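Local coordinates for protein maltose operon transcriptional repressor (PDB 3HCW) that probably represses transcription of the maltose operon by binding DNA, with a periplasmic-binding-protein-like domain of the kind that senses small effectors in related repressors, at residues A[120-125]-A[241-246]. Sequence-based numbering, arbitrary orientation. Where two conformers were deposited one is given.
Sequences ENLTRH and TCIDIK
Leu122 and Ile243 carry the apolar part of this contact. CB of Leu122 lies 3.8 Å from CG1 of Ile243, and CD1 of Leu122 comes within 3.9 Å of the same CG1. With CG1 anti to the carbonyl carbon (chi1 -60°) and chi2 at -68°, the CG1-CD1 arm of Ile243 lies against Leu122, its CD1 3.8 Å from CB of Leu122 and, more loosely, 4.4 Å from CB of Asn121. Leu122 also touches Ala225 and Phe227 of strand 222-227 and Leu279 of strand 272-280, the two strands flanking 241-244.

The second point of contact is mixed in character. Methyl CG2 of Thr241 meets the His125 ring obliquely on its CD2-NE2 side, 3.9 Å from both CD2 and NE2 of His125. The polar partner of His125 NE2, and one of those of Thr241 OG1, is OG1 of Thr285. Beyond Ile243 the strand ends at Asp244, away from the helix.

Helix 115-129 runs nearly antiparallel to the strand, at 160° and 8.8 Å between the short axes, as a layer covering the sheet of this alpha/beta domain. With no hydrogen bond between the segments, their direct cohesion is apolar, and Thr285 supplies a polar link between His125 and Thr241.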
loop_
_atom_site.group_PDB
_atom_site.type_symbol
_atom_site.label_atom_id
_atom_site.label_comp_id
_atom_site.label_asym_id
_atom_site.label_seq_id
_atom_site.Cartn_x
_atom_site.Cartn_y
_atom_site.Cartn_z
ATOM N N GLU A 120 -6.312 -20.710 -13.110
ATOM C CA GLU A 120 -6.903 -21.294 -14.299
ATOM C C GLU A 120 -7.839 -20.313 -14.991
ATOM O O GLU A 120 -7.823 -20.228 -16.204
ATOM C CB GLU A 120 -7.663 -22.563 -13.948
ATOM C CG GLU A 120 -6.762 -23.742 -13.797
ATOM C CD GLU A 120 -7.457 -24.988 -13.347
ATOM O OE1 GLU A 120 -8.704 -24.976 -13.199
ATOM O OE2 GLU A 120 -6.730 -25.984 -13.144
ATOM N N ASN A 121 -8.647 -19.594 -14.207
ATOM C CA ASN A 121 -9.513 -18.544 -14.722
ATOM C C ASN A 121 -8.722 -17.438 -15.410
ATOM O O ASN A 121 -9.103 -16.977 -16.489
ATOM C CB ASN A 121 -10.363 -17.933 -13.603
ATOM C CG ASN A 121 -11.422 -18.869 -13.111
ATOM O OD1 ASN A 121 -11.806 -19.795 -13.810
ATOM N ND2 ASN A 121 -11.901 -18.641 -11.889
ATOM N N LEU A 122 -7.629 -17.013 -14.776
ATOM C CA LEU A 122 -6.787 -15.964 -15.342
ATOM C C LEU A 122 -6.078 -16.454 -16.596
ATOM O O LEU A 122 -6.091 -15.751 -17.620
ATOM C CB LEU A 122 -5.773 -15.440 -14.318
ATOM C CG LEU A 122 -4.933 -14.213 -14.691
ATOM C CD1 LEU A 122 -5.774 -12.956 -14.608
ATOM C CD2 LEU A 122 -3.719 -14.091 -13.766
ATOM N N THR A 123 -5.488 -17.653 -16.519
ATOM C CA THR A 123 -4.749 -18.216 -17.649
ATOM C C THR A 123 -5.688 -18.432 -18.842
ATOM O O THR A 123 -5.311 -18.150 -19.965
ATOM C CB THR A 123 -4.000 -19.555 -17.303
ATOM O OG1 THR A 123 -3.233 -19.407 -16.094
ATOM C CG2 THR A 123 -3.051 -19.952 -18.430
ATOM N N ARG A 124 -6.899 -18.927 -18.592
ATOM C CA ARG A 124 -7.906 -19.119 -19.654
ATOM C C ARG A 124 -8.245 -17.815 -20.364
ATOM O O ARG A 124 -8.297 -17.775 -21.591
ATOM C CB ARG A 124 -9.201 -19.732 -19.095
ATOM C CG ARG A 124 -9.467 -21.171 -19.504
ATOM C CD ARG A 124 -9.850 -21.269 -20.981
ATOM N NE ARG A 124 -11.285 -21.124 -21.223
ATOM C CZ ARG A 124 -11.844 -21.011 -22.428
ATOM N NH1 ARG A 124 -11.096 -21.012 -23.527
ATOM N NH2 ARG A 124 -13.161 -20.887 -22.540
ATOM N N HIS A 125 -8.462 -16.761 -19.580
ATOM C CA HIS A 125 -8.814 -15.436 -20.111
ATOM C C HIS A 125 -7.795 -14.871 -21.098
ATOM O O HIS A 125 -8.184 -14.326 -22.151
ATOM C CB HIS A 125 -9.047 -14.434 -18.977
ATOM C CG HIS A 125 -9.019 -13.007 -19.423
ATOM N ND1 HIS A 125 -10.056 -12.426 -20.122
ATOM C CD2 HIS A 125 -8.075 -12.046 -19.284
ATOM C CE1 HIS A 125 -9.756 -11.170 -20.390
ATOM N NE2 HIS A 125 -8.557 -10.914 -19.897
ATOM N N THR A 241 -5.248 -6.329 -15.620
ATOM C CA THR A 241 -6.161 -7.439 -15.461
ATOM C C THR A 241 -5.649 -8.284 -14.304
ATOM O O THR A 241 -4.446 -8.595 -14.217
ATOM C CB THR A 241 -6.251 -8.233 -16.752
ATOM O OG1 THR A 241 -6.894 -7.425 -17.750
ATOM C CG2 THR A 241 -7.027 -9.511 -16.575
ATOM N N CYS A 242 -6.566 -8.616 -13.400
ATOM C CA CYS A 242 -6.197 -9.377 -12.219
ATOM C C CYS A 242 -7.346 -10.097 -11.559
ATOM O O CYS A 242 -8.527 -9.833 -11.815
ATOM C CB CYS A 242 -5.444 -8.521 -11.187
ATOM S SG CYS A 242 -6.037 -6.864 -11.020
ATOM N N ILE A 243 -6.958 -11.071 -10.747
ATOM C CA ILE A 243 -7.875 -11.850 -9.960
ATOM C C ILE A 243 -8.008 -11.182 -8.596
ATOM O O ILE A 243 -7.022 -11.043 -7.861
ATOM C CB ILE A 243 -7.355 -13.295 -9.771
ATOM C CG1 ILE A 243 -7.170 -14.003 -11.122
ATOM C CG2 ILE A 243 -8.292 -14.075 -8.868
ATOM C CD1 ILE A 243 -8.489 -14.311 -11.878
ATOM N N ASP A 244 -9.231 -10.765 -8.271
ATOM C CA ASP A 244 -9.555 -10.246 -6.947
ATOM C C ASP A 244 -9.713 -11.421 -5.957
ATOM O O ASP A 244 -10.596 -12.243 -6.109
ATOM C CB ASP A 244 -10.843 -9.422 -7.049
ATOM C CG ASP A 244 -11.244 -8.776 -5.737
ATOM O OD1 ASP A 244 -10.481 -8.855 -4.744
ATOM O OD2 ASP A 244 -12.336 -8.168 -5.709
ATOM N N ILE A 245 -8.865 -11.494 -4.939
ATOM C CA ILE A 245 -8.874 -12.666 -4.054
ATOM C C ILE A 245 -9.526 -12.382 -2.696
ATOM O O ILE A 245 -9.376 -13.159 -1.744
ATOM C CB ILE A 245 -7.467 -13.304 -3.908
ATOM C CG1 ILE A 245 -6.503 -12.370 -3.171
ATOM C CG2 ILE A 245 -6.916 -13.691 -5.270
ATOM C CD1 ILE A 245 -5.169 -13.006 -2.839
ATOM N N LYS A 246 -10.270 -11.269 -2.650
ATOM C CA LYS A 246 -11.069 -10.832 -1.501
ATOM C C LYS A 246 -10.339 -10.922 -0.144
ATOM O O LYS A 246 -10.776 -11.664 0.749
ATOM C CB LYS A 246 -12.387 -11.620 -1.450
ATOM C CG LYS A 246 -13.036 -11.903 -2.805
ATOM C CD LYS A 246 -13.778 -10.687 -3.352
ATOM C CE LYS A 246 -14.232 -10.945 -4.782
ATOM N NZ LYS A 246 -14.570 -9.676 -5.491
#